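Local coordinates for geranyltranstransferase (Agrobacterium tumefaciens, PDB 2H8O), which probably condenses geranyl diphosphate with isopentenyl diphosphate to form farnesyl diphosphate, using an all-helical isoprenoid synthase fold, at residues H56-E61 with E75-G80; E115-Y120 with S157-A162; L247-E252 with S310-P315; E304-A309 with A326-A331. All blocks are in the same frame, centred on the assembly; numbering follows the deposited sequence.

Within one all-helical bundle, contacts 2 and 4 join helix to helix, while contacts 1 and 3 involve helix ends and the turns that follow. They form two groups on opposite sides of the chain's centre. Contacts 1 and 2, centres about 11 Å apart, touch: M77 and L58 reach S157, L158 and L161 on helix 148-167, close to the second subunit. Contacts 3 and 4, centres about 10 Å apart, share helix 295-312 and meet where F250 packs on A309. Between groups, centres are about 27 to 35 Å apart. Contact 1 closes before contact 2 opens, and both precede the alternating segments of contacts 3 and 4, although helix 34-57 reaches both groups.

Contact 1: H56-E61 with E75-G80; sequences HLLSGE and EAMRHG
The flat guanidinium of R78 meets segment 56-61 by its edge rather than by a face: L58 C, S59 CA and G60 N lie in its plane, at that edge. This ties helix 71-82 to the turn that follows helix 34-57, two early helices of the isoprenoid synthase bundle. The carbonyl oxygen of L58 takes two N-H groups of the same arginine. R78 NH1 to L58 O is the better bond, at 2.8 Å, made in the carbonyl plane with a C=O...N angle of 147°, although the oxygen stands 18° out of the guanidinium plane. R78 NE to L58 O, at 3.1 Å, is weak. The arginine chain, straight from CG to NE, runs antiparallel alongside the L58 side chain, with R78 CG 4.0 Å from L58 CB. Two further arginines bind carbonyls at the end of helix 34-57 and in the turn: R63 that of H56, R69 those of L57 and S59. L58 also packs on L161 of helix 148-167, and M77 on I191 of the second subunit. The chain of M77 bends at its last torsion (chi3 69°), and its CE ends 3.9 Å from L58 CD2.

Contact 2: E115-Y120 with S157-A162; sequences ECLHCY and SLLTLA
Y120 and L159 meet through two unlike torsions: the tyrosine chi1 of 115° is far from a staggered value, whereas L159 puts CG opposite its backbone N (chi1 170°). The two side chains then run alongside each other, pointing the same way. L159 CB sits over one face of the Y120 ring, 3.8 Å from its centroid and 16° off the normal, a CH-pi contact; farther out along the ring L159 CD2 comes to 3.6 Å from Y120 CZ. The other branch, L159 CD1, turns to L117 CD1, also at 3.6 Å. Segments 115-120 and 157-162 of helices 104-125 and 148-167 run nearly antiparallel, with axes 7.8 Å apart at closest. Y120 CB lies 3.7 Å from L158 CB, and A162 CB meets L117 CB at 4.1 Å. C116 SG packs against L158 CD2 and L161 CD2. Helix 104-125 leads into the first aspartate-rich motif, which in relatives binds magnesium and the allylic diphosphate; H124, near the end of that helix, meets the Y120 ring edge-to-face. L159 also packs on T160 of the second subunit, so the seam borders the dimer interface. With no hydrogen bond across and every touching residue buried, these segments meet through apolar and CH-pi contacts, while main-chain groups such as C116 O bond within their own helix.

Contact 3: L247-E252 with S310-P315; sequences LRLFGE and SELLAP
F250, L313 and L312 carry this contact, each burying about 70 Å² against the opposite segment. L313 CD1 stands over one face of the F250 ring, 3.8 Å from the centroid and 22° off the normal, a CH-pi contact displaced toward the rim; its closest ring atom is F250 CE1, 3.5 Å from L313 CD1. The F250 and L313 side chains lie roughly perpendicular, and with F250 CG opposite the backbone N (chi1 179°) the ring reaches from helix 241-267 to L313. L312 works beside it on the helix surface itself: its CD1 is 3.6 Å from the backbone nitrogen of F250 and 4.0 Å from L249 CB, while L312 CD2 touches L249 CD1 at 4.0 Å. In the isoprenoid synthase bundle this joins the long helix 241-267 to the C-terminal end of helix 295-312, where the chain turns toward helix 321-331. L323 of that last helix touches both F250 and L313, and C230 of helix 211-237 also packs on the phenylalanine. The carbonyl oxygen of L312 accepts a hydrogen bond from R246. In the assembly, R248 of helix 241-267 forms salt bridges with E231 and with D65 of the second subunit. L247 adds an outlying apolar contact, its CD2 lying 4.4 Å from L313 CD2.

Contact 4: E304-A309 with A326-A331; sequences EQVAEA and AARFIA
A helical hairpin at the C-terminal end of the isoprenoid synthase fold brings V306 of helix 295-312 against A327 of helix 321-331, the last of the modelled chain. Segments 304-309 and 326-331 run nearly antiparallel (170°), their axes 9.4 Å apart at closest. V306 buries far more surface here than any other residue of the two segments. Its CG1 lies opposite the backbone N (chi1 171°), which sets this methyl beside the base of R328, 4.4 Å from R328 CG; the rest of that side chain leads away, with a long, weak ion pair to E332. V306 CG2 lies 3.6 Å from A327 O, the oxygen that accepts the helical bond from A331 N. The position of this methyl is uncertain, because it is modelled implausibly near A331 CB, and that pairing is doubtful. The faces of the hairpin are covered by other helices: from helix 241-267, F250 packs on A309 and I254 on I330, while Q305 bonds to S257 and E308 forms a salt bridge with K253. F39 of helix 34-57 meets the ring of F329. No hydrogen bond passes between the two segments, and nothing from the second subunit touches them. One turn on from V306 the small side chains meet directly, A309 CB lying 4.0 Å from A327 CB.

Contact 1: H56-E61 with E75-G80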
loop_
_atom_site.group_PDB
_atom_site.type_symbol
_atom_site.label_atom_id
_atom_site.label_comp_id
_atom_site.label_asym_id
_atom_site.label_seq_id
_atom_site.Cartn_x
_atom_site.Cartn_y
_atom_site.Cartn_z
ATOM N N HIS A 56 -18.240 5.174 -6.186
ATOM C CA HIS A 56 -17.701 6.195 -7.055
ATOM C C HIS A 56 -16.195 5.979 -7.273
ATOM O O HIS A 56 -15.719 5.975 -8.410
ATOM C CB HIS A 56 -17.981 7.565 -6.447
ATOM C CG HIS A 56 -17.444 8.697 -7.247
ATOM N ND1 HIS A 56 -17.956 9.033 -8.481
ATOM C CD2 HIS A 56 -16.446 9.576 -6.995
ATOM C CE1 HIS A 56 -17.295 10.072 -8.959
ATOM N NE2 HIS A 56 -16.381 10.427 -8.075
ATOM N N LEU A 57 -15.465 5.737 -6.187
ATOM C CA LEU A 57 -14.006 5.551 -6.275
ATOM C C LEU A 57 -13.608 4.265 -7.005
ATOM O O LEU A 57 -12.472 4.155 -7.489
ATOM C CB LEU A 57 -13.384 5.574 -4.878
ATOM C CG LEU A 57 -13.471 6.890 -4.105
ATOM C CD1 LEU A 57 -13.145 6.703 -2.632
ATOM C CD2 LEU A 57 -12.518 7.908 -4.719
ATOM N N LEU A 58 -14.533 3.300 -7.060
ATOM C CA LEU A 58 -14.314 2.021 -7.754
ATOM C C LEU A 58 -15.011 1.985 -9.123
ATOM O O LEU A 58 -15.167 0.930 -9.717
ATOM C CB LEU A 58 -14.745 0.846 -6.862
ATOM C CG LEU A 58 -13.918 0.699 -5.575
ATOM C CD1 LEU A 58 -14.552 -0.348 -4.653
ATOM C CD2 LEU A 58 -12.473 0.311 -5.913
ATOM N N SER A 59 -15.360 3.146 -9.664
ATOM C CA SER A 59 -15.964 3.164 -10.991
ATOM C C SER A 59 -14.932 2.764 -12.045
ATOM O O SER A 59 -13.726 2.757 -11.786
ATOM C CB SER A 59 -16.565 4.530 -11.303
ATOM O OG SER A 59 -15.541 5.477 -11.484
ATOM N N GLY A 60 -15.424 2.435 -13.232
ATOM C CA GLY A 60 -14.587 1.869 -14.266
ATOM C C GLY A 60 -13.749 2.855 -15.052
ATOM O O GLY A 60 -12.884 2.452 -15.821
ATOM N N GLU A 61 -14.015 4.141 -14.901
ATOM C CA GLU A 61 -13.313 5.212 -15.628
ATOM C C GLU A 61 -11.899 5.364 -15.096
ATOM O O GLU A 61 -11.725 5.471 -13.875
ATOM C CB GLU A 61 -14.057 6.553 -15.454
ATOM C CG GLU A 61 -14.893 6.637 -14.158
ATOM C CD GLU A 61 -15.208 8.041 -13.685
ATOM O OE1 GLU A 61 -15.218 8.981 -14.512
ATOM O OE2 GLU A 61 -15.467 8.194 -12.465
ATOM N N GLU A 75 -13.974 -5.640 -10.635
ATOM C CA GLU A 75 -15.108 -6.386 -10.058
ATOM C C GLU A 75 -14.711 -7.125 -8.767
ATOM O O GLU A 75 -15.487 -7.181 -7.818
ATOM C CB GLU A 75 -15.661 -7.371 -11.097
ATOM C CG GLU A 75 -16.437 -6.702 -12.214
ATOM C CD GLU A 75 -16.899 -7.674 -13.284
ATOM O OE1 GLU A 75 -16.708 -8.904 -13.125
ATOM O OE2 GLU A 75 -17.464 -7.206 -14.315
ATOM N N ALA A 76 -13.510 -7.696 -8.752
ATOM C CA ALA A 76 -13.003 -8.414 -7.582
ATOM C C ALA A 76 -12.814 -7.470 -6.401
ATOM O O ALA A 76 -13.148 -7.815 -5.255
ATOM C CB ALA A 76 -11.693 -9.152 -7.922
ATOM N N MET A 77 -12.275 -6.277 -6.684
ATOM C CA MET A 77 -12.129 -5.228 -5.672
ATOM C C MET A 77 -13.502 -4.849 -5.108
ATOM O O MET A 77 -13.664 -4.753 -3.902
ATOM C CB MET A 77 -11.418 -3.982 -6.227
ATOM C CG MET A 77 -9.970 -4.218 -6.709
ATOM S SD MET A 77 -9.237 -2.836 -7.707
ATOM C CE MET A 77 -9.084 -1.567 -6.414
ATOM N N ARG A 78 -14.477 -4.594 -5.980
ATOM C CA ARG A 78 -15.824 -4.272 -5.532
ATOM C C ARG A 78 -16.422 -5.385 -4.671
ATOM O O ARG A 78 -17.090 -5.110 -3.658
ATOM C CB ARG A 78 -16.734 -4.006 -6.714
ATOM C CG ARG A 78 -16.431 -2.756 -7.516
ATOM C CD ARG A 78 -17.308 -2.713 -8.753
ATOM N NE ARG A 78 -16.952 -1.595 -9.622
ATOM C CZ ARG A 78 -16.987 -1.615 -10.949
ATOM N NH1 ARG A 78 -16.644 -0.527 -11.627
ATOM N NH2 ARG A 78 -17.382 -2.707 -11.617
ATOM N N HIS A 79 -16.179 -6.635 -5.063
ATOM C CA HIS A 79 -16.675 -7.777 -4.303
ATOM C C HIS A 79 -16.057 -7.775 -2.904
ATOM O O HIS A 79 -16.739 -8.009 -1.906
ATOM C CB HIS A 79 -16.392 -9.102 -5.017
ATOM C CG HIS A 79 -17.120 -10.264 -4.409
ATOM N ND1 HIS A 79 -18.473 -10.459 -4.576
ATOM C CD2 HIS A 79 -16.694 -11.258 -3.592
ATOM C CE1 HIS A 79 -18.844 -11.541 -3.912
ATOM N NE2 HIS A 79 -17.781 -12.050 -3.315
ATOM N N GLY A 80 -14.761 -7.491 -2.833
ATOM C CA GLY A 80 -14.062 -7.434 -1.559
ATOM C C GLY A 80 -14.636 -6.366 -0.648
ATOM O O GLY A 80 -14.795 -6.566 0.557
#

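Contact 2: E115-Y120 with S157-A162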
loop_
_atom_site.group_PDB
_atom_site.type_symbol
_atom_site.label_atom_id
_atom_site.label_comp_id
_atom_site.label_asym_id
_atom_site.label_seq_id
_atom_site.Cartn_x
_atom_site.Cartn_y
_atom_site.Cartn_z
ATOM N N GLU A 115 -11.531 2.042 4.909
ATOM C CA GLU A 115 -12.346 0.888 4.583
ATOM C C GLU A 115 -11.736 0.034 3.465
ATOM O O GLU A 115 -11.796 -1.220 3.505
ATOM C CB GLU A 115 -13.781 1.317 4.254
ATOM C CG GLU A 115 -14.783 0.154 4.188
ATOM C CD GLU A 115 -14.966 -0.666 5.474
ATOM O OE1 GLU A 115 -14.513 -0.263 6.565
ATOM O OE2 GLU A 115 -15.593 -1.738 5.412
ATOM N N CYS A 116 -11.174 0.679 2.441
ATOM C CA CYS A 116 -10.498 -0.067 1.383
ATOM C C CYS A 116 -9.391 -0.918 1.993
ATOM O O CYS A 116 -9.220 -2.069 1.649
ATOM C CB CYS A 116 -9.876 0.850 0.338
ATOM S SG CYS A 116 -11.066 1.514 -0.822
ATOM N N LEU A 117 -8.628 -0.326 2.920
ATOM C CA LEU A 117 -7.526 -1.063 3.548
ATOM C C LEU A 117 -8.086 -2.220 4.402
ATOM O O LEU A 117 -7.602 -3.354 4.326
ATOM C CB LEU A 117 -6.634 -0.096 4.337
ATOM C CG LEU A 117 -5.237 -0.656 4.679
ATOM C CD1 LEU A 117 -4.166 0.441 4.759
ATOM C CD2 LEU A 117 -5.309 -1.507 5.915
ATOM N N HIS A 118 -9.071 -1.923 5.243
ATOM C CA HIS A 118 -9.713 -2.996 5.992
ATOM C C HIS A 118 -10.146 -4.150 5.066
ATOM O O HIS A 118 -9.886 -5.319 5.333
ATOM C CB HIS A 118 -10.914 -2.445 6.786
ATOM C CG HIS A 118 -11.771 -3.508 7.389
ATOM N ND1 HIS A 118 -11.305 -4.396 8.343
ATOM C CD2 HIS A 118 -13.070 -3.825 7.171
ATOM C CE1 HIS A 118 -12.289 -5.214 8.681
ATOM N NE2 HIS A 118 -13.368 -4.892 7.980
ATOM N N CYS A 119 -10.812 -3.823 3.971
ATOM C CA CYS A 119 -11.317 -4.840 3.075
ATOM C C CYS A 119 -10.197 -5.613 2.383
ATOM O O CYS A 119 -10.330 -6.813 2.160
ATOM C CB CYS A 119 -12.282 -4.254 2.062
ATOM S SG CYS A 119 -13.830 -3.665 2.821
ATOM N N TYR A 120 -9.083 -4.954 2.063
ATOM C CA TYR A 120 -7.958 -5.668 1.458
ATOM C C TYR A 120 -7.494 -6.741 2.422
ATOM O O TYR A 120 -7.143 -7.858 2.015
ATOM C CB TYR A 120 -6.791 -4.721 1.088
ATOM C CG TYR A 120 -5.486 -4.949 1.872
ATOM C CD1 TYR A 120 -4.660 -6.029 1.601
ATOM C CD2 TYR A 120 -5.076 -4.037 2.838
ATOM C CE1 TYR A 120 -3.488 -6.244 2.302
ATOM C CE2 TYR A 120 -3.913 -4.235 3.546
ATOM C CZ TYR A 120 -3.108 -5.328 3.271
ATOM O OH TYR A 120 -1.914 -5.566 3.956
ATOM N N SER A 157 -4.393 -4.100 -4.782
ATOM C CA SER A 157 -4.912 -2.893 -5.418
ATOM C C SER A 157 -5.732 -2.045 -4.426
ATOM O O SER A 157 -5.693 -0.830 -4.465
ATOM C CB SER A 157 -5.719 -3.213 -6.662
ATOM O OG SER A 157 -4.947 -3.909 -7.646
ATOM N N LEU A 158 -6.484 -2.699 -3.540
ATOM C CA LEU A 158 -7.246 -1.978 -2.499
ATOM C C LEU A 158 -6.316 -1.316 -1.483
ATOM O O LEU A 158 -6.575 -0.198 -1.046
ATOM C CB LEU A 158 -8.214 -2.924 -1.797
ATOM C CG LEU A 158 -9.482 -3.266 -2.575
ATOM C CD1 LEU A 158 -10.181 -4.467 -1.844
ATOM C CD2 LEU A 158 -10.429 -2.086 -2.699
ATOM N N LEU A 159 -5.231 -2.011 -1.104
ATOM C CA LEU A 159 -4.223 -1.405 -0.215
ATOM C C LEU A 159 -3.600 -0.155 -0.881
ATOM O O LEU A 159 -3.463 0.894 -0.260
ATOM C CB LEU A 159 -3.164 -2.437 0.147
ATOM C CG LEU A 159 -1.929 -1.945 0.871
ATOM C CD1 LEU A 159 -2.287 -1.125 2.109
ATOM C CD2 LEU A 159 -1.046 -3.129 1.269
ATOM N N THR A 160 -3.238 -0.287 -2.157
ATOM C CA THR A 160 -2.642 0.800 -2.924
ATOM C C THR A 160 -3.631 1.979 -3.016
ATOM O O THR A 160 -3.271 3.132 -2.833
ATOM C CB THR A 160 -2.222 0.331 -4.323
ATOM O OG1 THR A 160 -1.373 -0.828 -4.203
ATOM C CG2 THR A 160 -1.459 1.437 -5.060
ATOM N N LEU A 161 -4.879 1.657 -3.340
ATOM C CA LEU A 161 -5.927 2.685 -3.507
ATOM C C LEU A 161 -6.180 3.486 -2.228
ATOM O O LEU A 161 -6.496 4.696 -2.288
ATOM C CB LEU A 161 -7.240 2.033 -3.988
ATOM C CG LEU A 161 -8.240 3.025 -4.598
ATOM C CD1 LEU A 161 -7.712 3.534 -5.930
ATOM C CD2 LEU A 161 -9.570 2.342 -4.749
ATOM N N ALA A 162 -6.065 2.842 -1.064
ATOM C CA ALA A 162 -6.235 3.541 0.216
ATOM C C ALA A 162 -5.343 4.781 0.272
ATOM O O ALA A 162 -5.765 5.862 0.685
ATOM C CB ALA A 162 -5.959 2.606 1.383
#

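Contact 3: L247-E252 with S310-P315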
loop_
_atom_site.group_PDB
_atom_site.type_symbol
_atom_site.label_atom_id
_atom_site.label_comp_id
_atom_site.label_asym_id
_atom_site.label_seq_id
_atom_site.Cartn_x
_atom_site.Cartn_y
_atom_site.Cartn_z
ATOM N N LEU A 247 -7.795 11.466 21.359
ATOM C CA LEU A 247 -8.549 10.629 20.406
ATOM C C LEU A 247 -7.849 9.303 20.115
ATOM O O LEU A 247 -8.515 8.275 19.988
ATOM C CB LEU A 247 -8.912 11.400 19.129
ATOM C CG LEU A 247 -10.273 12.110 19.168
ATOM C CD1 LEU A 247 -11.418 11.100 19.178
ATOM C CD2 LEU A 247 -10.404 13.051 20.365
ATOM N N ARG A 248 -6.523 9.318 20.030
ATOM C CA ARG A 248 -5.734 8.075 19.968
ATOM C C ARG A 248 -6.052 7.124 21.149
ATOM O O ARG A 248 -6.373 5.893 20.985
ATOM C CB ARG A 248 -4.236 8.421 19.895
ATOM C CG ARG A 248 -3.322 7.238 19.690
ATOM C CD ARG A 248 -1.866 7.667 19.836
ATOM N NE ARG A 248 -0.927 6.551 19.833
ATOM C CZ ARG A 248 -0.463 5.946 18.746
ATOM N NH1 ARG A 248 -0.852 6.336 17.543
ATOM N NH2 ARG A 248 0.408 4.938 18.863
ATOM N N LEU A 249 -5.976 7.664 22.351
ATOM C CA LEU A 249 -6.265 6.857 23.517
ATOM C C LEU A 249 -7.685 6.307 23.467
ATOM O O LEU A 249 -7.917 5.134 23.796
ATOM C CB LEU A 249 -6.060 7.667 24.798
ATOM C CG LEU A 249 -4.705 8.031 25.345
ATOM C CD1 LEU A 249 -4.946 8.619 26.725
ATOM C CD2 LEU A 249 -3.782 6.830 25.443
ATOM N N PHE A 250 -8.636 7.142 23.066
ATOM C CA PHE A 250 -10.022 6.696 22.905
ATOM C C PHE A 250 -10.071 5.518 21.917
ATOM O O PHE A 250 -10.724 4.498 22.160
ATOM C CB PHE A 250 -10.915 7.843 22.424
ATOM C CG PHE A 250 -12.344 7.439 22.214
ATOM C CD1 PHE A 250 -13.238 7.357 23.277
ATOM C CD2 PHE A 250 -12.801 7.113 20.952
ATOM C CE1 PHE A 250 -14.561 6.975 23.061
ATOM C CE2 PHE A 250 -14.108 6.716 20.743
ATOM C CZ PHE A 250 -14.985 6.653 21.793
ATOM N N GLY A 251 -9.350 5.653 20.809
ATOM C CA GLY A 251 -9.298 4.604 19.795
ATOM C C GLY A 251 -8.697 3.316 20.325
ATOM O O GLY A 251 -9.160 2.228 20.019
ATOM N N GLU A 252 -7.658 3.449 21.151
ATOM C CA GLU A 252 -7.091 2.278 21.838
ATOM C C GLU A 252 -8.142 1.579 22.730
ATOM O O GLU A 252 -8.264 0.361 22.700
ATOM C CB GLU A 252 -5.807 2.661 22.604
ATOM C CG GLU A 252 -4.683 3.064 21.652
ATOM C CD GLU A 252 -3.380 3.449 22.321
ATOM O OE1 GLU A 252 -3.392 3.758 23.524
ATOM O OE2 GLU A 252 -2.322 3.401 21.632
ATOM N N SER A 310 -15.479 6.677 27.852
ATOM C CA SER A 310 -16.420 7.764 28.117
ATOM C C SER A 310 -15.791 8.940 28.856
ATOM O O SER A 310 -16.066 10.109 28.551
ATOM C CB SER A 310 -17.610 7.230 28.906
ATOM O OG SER A 310 -18.218 6.176 28.185
ATOM N N GLU A 311 -14.932 8.638 29.828
ATOM C CA GLU A 311 -14.271 9.683 30.580
ATOM C C GLU A 311 -13.329 10.500 29.681
ATOM O O GLU A 311 -13.188 11.713 29.865
ATOM C CB GLU A 311 -13.519 9.073 31.771
ATOM C CG GLU A 311 -13.157 10.048 32.845
ATOM C CD GLU A 311 -12.654 9.368 34.140
ATOM O OE1 GLU A 311 -11.992 10.051 34.957
ATOM O OE2 GLU A 311 -12.899 8.147 34.337
ATOM N N LEU A 312 -12.694 9.845 28.705
ATOM C CA LEU A 312 -11.787 10.544 27.804
ATOM C C LEU A 312 -12.489 11.621 27.017
ATOM O O LEU A 312 -11.895 12.635 26.704
ATOM C CB LEU A 312 -11.097 9.579 26.827
ATOM C CG LEU A 312 -9.974 8.744 27.421
ATOM C CD1 LEU A 312 -9.632 7.534 26.527
ATOM C CD2 LEU A 312 -8.739 9.627 27.647
ATOM N N LEU A 313 -13.758 11.396 26.680
ATOM C CA LEU A 313 -14.483 12.358 25.861
ATOM C C LEU A 313 -15.395 13.282 26.655
ATOM O O LEU A 313 -16.124 14.084 26.060
ATOM C CB LEU A 313 -15.311 11.616 24.810
ATOM C CG LEU A 313 -14.494 10.775 23.833
ATOM C CD1 LEU A 313 -15.384 10.323 22.640
ATOM C CD2 LEU A 313 -13.215 11.480 23.334
ATOM N N ALA A 314 -15.336 13.186 27.980
ATOM C CA ALA A 314 -16.126 14.029 28.868
ATOM C C ALA A 314 -16.028 15.506 28.521
ATOM O O ALA A 314 -17.048 16.205 28.552
ATOM C CB ALA A 314 -15.694 13.812 30.320
ATOM N N PRO A 315 -14.817 16.002 28.205
ATOM C CA PRO A 315 -14.720 17.454 27.986
ATOM C C PRO A 315 -15.549 18.007 26.822
ATOM O O PRO A 315 -15.803 19.212 26.781
ATOM C CB PRO A 315 -13.225 17.671 27.717
ATOM C CG PRO A 315 -12.557 16.517 28.355
ATOM C CD PRO A 315 -13.491 15.364 28.110
#

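Contact 4: E304-A309 with A326-A331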
loop_
_atom_site.group_PDB
_atom_site.type_symbol
_atom_site.label_atom_id
_atom_site.label_comp_id
_atom_site.label_asym_id
_atom_site.label_seq_id
_atom_site.Cartn_x
_atom_site.Cartn_y
_atom_site.Cartn_z
ATOM N N GLU A 304 -15.021 -1.654 32.355
ATOM C CA GLU A 304 -14.004 -0.662 32.709
ATOM C C GLU A 304 -13.584 0.168 31.502
ATOM O O GLU A 304 -13.490 1.389 31.588
ATOM C CB GLU A 304 -12.754 -1.332 33.290
ATOM C CG GLU A 304 -12.920 -1.894 34.692
ATOM C CD GLU A 304 -11.720 -2.730 35.136
ATOM O OE1 GLU A 304 -10.611 -2.568 34.565
ATOM O OE2 GLU A 304 -11.882 -3.553 36.067
ATOM N N GLN A 305 -13.329 -0.508 30.387
ATOM C CA GLN A 305 -12.885 0.163 29.156
ATOM C C GLN A 305 -13.930 1.113 28.580
ATOM O O GLN A 305 -13.578 2.172 28.054
ATOM C CB GLN A 305 -12.455 -0.867 28.109
ATOM C CG GLN A 305 -11.108 -1.462 28.433
ATOM C CD GLN A 305 -10.846 -2.766 27.748
ATOM O OE1 GLN A 305 -11.657 -3.244 26.949
ATOM N NE2 GLN A 305 -9.697 -3.357 28.045
ATOM N N VAL A 306 -15.210 0.758 28.687
ATOM C CA VAL A 306 -16.271 1.664 28.255
ATOM C C VAL A 306 -16.300 2.899 29.143
ATOM O O VAL A 306 -16.470 4.012 28.659
ATOM C CB VAL A 306 -17.678 1.002 28.271
ATOM C CG1 VAL A 306 -18.746 2.039 28.030
ATOM C CG2 VAL A 306 -17.757 -0.091 27.228
ATOM N N ALA A 307 -16.150 2.696 30.452
ATOM C CA ALA A 307 -16.102 3.804 31.386
ATOM C C ALA A 307 -14.903 4.724 31.102
ATOM O O ALA A 307 -15.042 5.943 31.086
ATOM C CB ALA A 307 -16.026 3.269 32.816
ATOM N N GLU A 308 -13.740 4.131 30.860
ATOM C CA GLU A 308 -12.535 4.890 30.541
ATOM C C GLU A 308 -12.684 5.656 29.233
ATOM O O GLU A 308 -12.269 6.812 29.139
ATOM C CB GLU A 308 -11.324 3.970 30.453
ATOM C CG GLU A 308 -10.915 3.406 31.802
ATOM C CD GLU A 308 -9.892 2.317 31.697
ATOM O OE1 GLU A 308 -9.550 1.906 30.565
ATOM O OE2 GLU A 308 -9.402 1.871 32.756
ATOM N N ALA A 309 -13.259 4.993 28.235
ATOM C CA ALA A 309 -13.519 5.611 26.931
ATOM C C ALA A 309 -14.415 6.837 27.083
ATOM O O ALA A 309 -14.147 7.911 26.533
ATOM C CB ALA A 309 -14.164 4.584 25.977
ATOM N N ALA A 326 -21.007 4.435 20.644
ATOM C CA ALA A 326 -20.245 3.436 19.907
ATOM C C ALA A 326 -19.459 2.559 20.875
ATOM O O ALA A 326 -19.441 1.345 20.732
ATOM C CB ALA A 326 -19.314 4.094 18.905
ATOM N N ALA A 327 -18.827 3.176 21.864
ATOM C CA ALA A 327 -18.073 2.411 22.852
ATOM C C ALA A 327 -18.993 1.412 23.558
ATOM O O ALA A 327 -18.653 0.241 23.716
ATOM C CB ALA A 327 -17.383 3.347 23.871
ATOM N N ARG A 328 -20.176 1.870 23.952
ATOM C CA ARG A 328 -21.128 1.001 24.628
ATOM C C ARG A 328 -21.669 -0.095 23.706
ATOM O O ARG A 328 -21.812 -1.232 24.131
ATOM C CB ARG A 328 -22.274 1.821 25.224
ATOM C CG ARG A 328 -22.815 1.244 26.516
ATOM C CD ARG A 328 -23.654 2.259 27.285
ATOM N NE ARG A 328 -24.923 2.563 26.630
ATOM C CZ ARG A 328 -26.036 1.831 26.738
ATOM N NH1 ARG A 328 -26.058 0.700 27.444
ATOM N NH2 ARG A 328 -27.139 2.220 26.119
ATOM N N PHE A 329 -21.945 0.230 22.446
ATOM C CA PHE A 329 -22.439 -0.777 21.490
ATOM C C PHE A 329 -21.423 -1.893 21.290
ATOM O O PHE A 329 -21.764 -3.079 21.365
ATOM C CB PHE A 329 -22.759 -0.159 20.126
ATOM C CG PHE A 329 -23.029 -1.181 19.035
ATOM C CD1 PHE A 329 -24.272 -1.797 18.930
ATOM C CD2 PHE A 329 -22.033 -1.519 18.118
ATOM C CE1 PHE A 329 -24.525 -2.736 17.925
ATOM C CE2 PHE A 329 -22.272 -2.457 17.101
ATOM C CZ PHE A 329 -23.524 -3.063 17.000
ATOM N N ILE A 330 -20.190 -1.486 21.000
ATOM C CA ILE A 330 -19.083 -2.406 20.776
ATOM C C ILE A 330 -18.925 -3.321 21.978
ATOM O O ILE A 330 -18.896 -4.547 21.837
ATOM C CB ILE A 330 -17.765 -1.641 20.549
ATOM C CG1 ILE A 330 -17.782 -0.929 19.198
ATOM C CG2 ILE A 330 -16.557 -2.582 20.613
ATOM C CD1 ILE A 330 -16.684 0.098 19.038
ATOM N N ALA A 331 -18.873 -2.716 23.161
ATOM C CA ALA A 331 -18.506 -3.431 24.378
ATOM C C ALA A 331 -19.571 -4.410 24.843
ATOM O O ALA A 331 -19.258 -5.321 25.610
ATOM C CB ALA A 331 -18.194 -2.447 25.491
#